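Local coordinates for probable glutamine synthetase (Pseudomonas aeruginosa, PDB 4HPP), which belongs to the glutamine synthetase family, assembles from several chains, and holds a magnesium ion and glutamic acid in its catalytic domain, at residues A[353-358]-A[405-410]. Sequence-based numbering, arbitrary orientation.
Sequences GRLGIE and CAELPK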
ATOM      1  N   GLY A 353      31.367  28.522  41.547  1.00 68.26           N
ATOM      2  CA  GLY A 353      32.760  28.687  41.130  1.00 60.02           C
ATOM      3  C   GLY A 353      33.234  30.077  41.471  1.00 60.53           C
ATOM      4  O   GLY A 353      34.281  30.237  42.123  1.00 65.10           O
ATOM      5  N   ARG A 354      32.461  31.080  41.055  1.00 59.13           N
ATOM      6  CA  ARG A 354      32.761  32.489  41.384  1.00 59.14           C
ATOM      7  C   ARG A 354      32.957  32.630  42.887  1.00 55.54           C
ATOM      8  O   ARG A 354      33.984  33.099  43.322  1.00 48.72           O
ATOM      9  CB  ARG A 354      31.650  33.458  40.923  1.00 61.34           C
ATOM     10  CG  ARG A 354      32.110  34.734  40.200  1.00 60.23           C
ATOM     11  CD  ARG A 354      31.116  35.915  40.313  1.00 64.00           C
ATOM     12  NE  ARG A 354      29.671  35.582  40.400  1.00 70.33           N
ATOM     13  CZ  ARG A 354      28.863  35.847  41.440  1.00 63.86           C
ATOM     14  NH1 ARG A 354      29.349  36.452  42.505  1.00 66.45           N
ATOM     15  NH2 ARG A 354      27.564  35.502  41.433  1.00 47.02           N
ATOM     16  N   LEU A 355      31.961  32.220  43.671  1.00 57.26           N
ATOM     17  CA  LEU A 355      32.065  32.210  45.127  1.00 57.72           C
ATOM     18  C   LEU A 355      33.331  31.488  45.631  1.00 63.13           C
ATOM     19  O   LEU A 355      33.867  31.814  46.692  1.00 66.05           O
ATOM     20  CB  LEU A 355      30.843  31.516  45.728  1.00 58.17           C
ATOM     21  CG  LEU A 355      29.551  32.311  45.702  1.00 60.95           C
ATOM     22  CD1 LEU A 355      28.536  31.605  46.564  1.00 53.31           C
ATOM     23  CD2 LEU A 355      29.829  33.716  46.223  1.00 64.03           C
ATOM     24  N   GLY A 356      33.787  30.492  44.880  1.00 61.79           N
ATOM     25  CA  GLY A 356      34.999  29.781  45.221  1.00 63.93           C
ATOM     26  C   GLY A 356      36.149  30.749  45.094  1.00 64.27           C
ATOM     27  O   GLY A 356      36.939  30.889  46.016  1.00 59.56           O
ATOM     28  N   ILE A 357      36.208  31.435  43.957  1.00 57.63           N
ATOM     29  CA  ILE A 357      37.292  32.348  43.647  1.00 58.02           C
ATOM     30  C   ILE A 357      37.331  33.568  44.553  1.00 63.42           C
ATOM     31  O   ILE A 357      38.399  33.943  45.022  1.00 70.35           O
ATOM     32  CB  ILE A 357      37.190  32.795  42.177  1.00 58.09           C
ATOM     33  CG1 ILE A 357      37.416  31.575  41.258  1.00 49.47           C
ATOM     34  CG2 ILE A 357      38.128  33.974  41.900  1.00 51.99           C
ATOM     35  CD1 ILE A 357      36.994  31.784  39.825  1.00 53.56           C
ATOM     36  N   GLU A 358      36.162  34.173  44.782  1.00 73.74           N
ATOM     37  CA  GLU A 358      35.963  35.375  45.635  1.00 70.99           C
ATOM     38  C   GLU A 358      36.424  35.229  47.101  1.00 70.71           C
ATOM     39  O   GLU A 358      36.917  36.184  47.697  1.00 74.18           O
ATOM     40  CB  GLU A 358      34.481  35.825  45.597  1.00 65.79           C
ATOM     41  CG  GLU A 358      34.047  36.295  44.207  1.00 64.59           C
ATOM     42  CD  GLU A 358      32.617  36.839  44.089  1.00 62.64           C
ATOM     43  OE1 GLU A 358      31.706  36.515  44.915  1.00 47.61           O
ATOM     44  OE2 GLU A 358      32.432  37.620  43.118  1.00 64.22           O
ATOM     45  N   CYS A 405      22.100  31.102  47.311  1.00 50.60           N
ATOM     46  CA  CYS A 405      20.790  31.683  47.144  1.00 52.08           C
ATOM     47  C   CYS A 405      20.907  33.148  46.958  1.00 57.04           C
ATOM     48  O   CYS A 405      20.210  33.735  46.128  1.00 75.86           O
ATOM     49  CB  CYS A 405      19.908  31.436  48.349  1.00 49.21           C
ATOM     50  SG  CYS A 405      19.451  29.722  48.370  1.00 69.36           S
ATOM     51  N   ALA A 406      21.786  33.755  47.724  1.00 56.48           N
ATOM     52  CA  ALA A 406      21.903  35.190  47.683  1.00 62.44           C
ATOM     53  C   ALA A 406      22.335  35.695  46.300  1.00 69.22           C
ATOM     54  O   ALA A 406      22.080  36.849  45.984  1.00 77.82           O
ATOM     55  CB  ALA A 406      22.864  35.680  48.757  1.00 60.69           C
ATOM     56  N   GLU A 407      22.988  34.869  45.473  1.00 70.03           N
ATOM     57  CA  GLU A 407      23.419  35.372  44.146  1.00 69.47           C
ATOM     58  C   GLU A 407      22.272  35.264  43.122  1.00 66.88           C
ATOM     59  O   GLU A 407      22.314  35.851  42.017  1.00 58.84           O
ATOM     60  CB  GLU A 407      24.653  34.641  43.617  1.00 64.65           C
ATOM     61  CG  GLU A 407      25.888  34.608  44.484  1.00 62.74           C
ATOM     62  CD  GLU A 407      26.442  35.956  44.855  1.00 65.37           C
ATOM     63  OE1 GLU A 407      26.946  36.739  43.974  1.00 63.77           O
ATOM     64  OE2 GLU A 407      26.398  36.186  46.083  1.00 64.42           O
ATOM     65  N   LEU A 408      21.248  34.512  43.502  1.00 65.54           N
ATOM     66  CA  LEU A 408      20.105  34.321  42.623  1.00 66.15           C
ATOM     67  C   LEU A 408      19.183  35.477  42.892  1.00 67.98           C
ATOM     68  O   LEU A 408      19.036  35.863  44.051  1.00 77.46           O
ATOM     69  CB  LEU A 408      19.425  32.984  42.909  1.00 63.90           C
ATOM     70  CG  LEU A 408      20.287  31.719  42.745  1.00 58.72           C
ATOM     71  CD1 LEU A 408      19.485  30.451  43.029  1.00 54.94           C
ATOM     72  CD2 LEU A 408      20.945  31.646  41.366  1.00 52.74           C
ATOM     73  N   PRO A 409      18.652  36.115  41.827  1.00 74.40           N
ATOM     74  CA  PRO A 409      17.551  37.077  41.965  1.00 61.48           C
ATOM     75  C   PRO A 409      16.442  36.440  42.767  1.00 57.95           C
ATOM     76  O   PRO A 409      15.970  35.360  42.431  1.00 64.48           O
ATOM     77  CB  PRO A 409      17.082  37.283  40.523  1.00 50.64           C
ATOM     78  CG  PRO A 409      18.102  36.596  39.658  1.00 59.11           C
ATOM     79  CD  PRO A 409      19.283  36.249  40.511  1.00 63.34           C
ATOM     80  N   LYS A 410      16.006  37.109  43.815  1.00 65.39           N
ATOM     81  CA  LYS A 410      15.073  36.477  44.746  1.00 64.36           C
ATOM     82  C   LYS A 410      13.778  35.933  44.118  1.00 58.89           C
ATOM     83  O   LYS A 410      13.358  34.836  44.456  1.00 71.22           O
ATOM     84  CB  LYS A 410      14.802  37.382  45.961  1.00 64.79           C
ATOM     85  CG  LYS A 410      14.773  36.591  47.258  1.00 72.10           C
ATOM     86  CD  LYS A 410      13.586  36.964  48.128  1.00 71.70           C
ATOM     87  CE  LYS A 410      13.068  35.745  48.870  1.00 73.33           C
ATOM     88  NZ  LYS A 410      11.938  36.172  49.752  1.00 68.50           N
TER
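R354 reaches from the last turns of helix 342-358 to E407, which projects from the loop joining helices 402-405 and 410-427. The two side chains approach from opposite directions, and the guanidinium grips one carboxylate oxygen end-on with two nitrogens: NH1 of R354 lies 2.8 Å from OE1 of E407, and NH2 of R354 lies 2.9 Å from the same OE1. That oxygen sits at the guanidinium edge, in its plane, yet the carboxylate is turned 51° against it. NH1 therefore meets OE1 from above the carboxylate plane, whereas NH2 comes in on the anti side, and both bonds are noticeably bent. Glutamate suits position 407 because its chain, bent at chi2, is long enough to carry the carboxylate from the type I turn of C405 to L408 to the guanidinium. A bend in the arginine chain at chi3 (-32°) swings the guanidinium round, and NE turns to a salt bridge with E115 of helix 108-121. Arginine suits this place because its flat, many-pronged cation can serve several acids at once, and those acids probably offset the like charge of R118 close to NH2.

L355 adds a loose brush against E407: its CD2 methyl lies 4.2 Å from OE2 of E407, while its side chain also packs on H273 of helix 261-281, a buried place that favours a branched hydrocarbon.

One turn beyond R354, E358 returns to the same guanidinium: its OE2 lies in the guanidinium plane, 3.4 Å from NH1 of R354, a weak bond within the helix. OE1 of E358 remains 4.9 Å from OE1 of E407, and the intervening arginine probably eases the repulsion between the two acids. With the i to i+4 pair inside the helix and E407 reaching in from the loop, R354, E358 and E407 form a salt-bridge network between helix and loop in the catalytic domain of this glutamine synthetase family member.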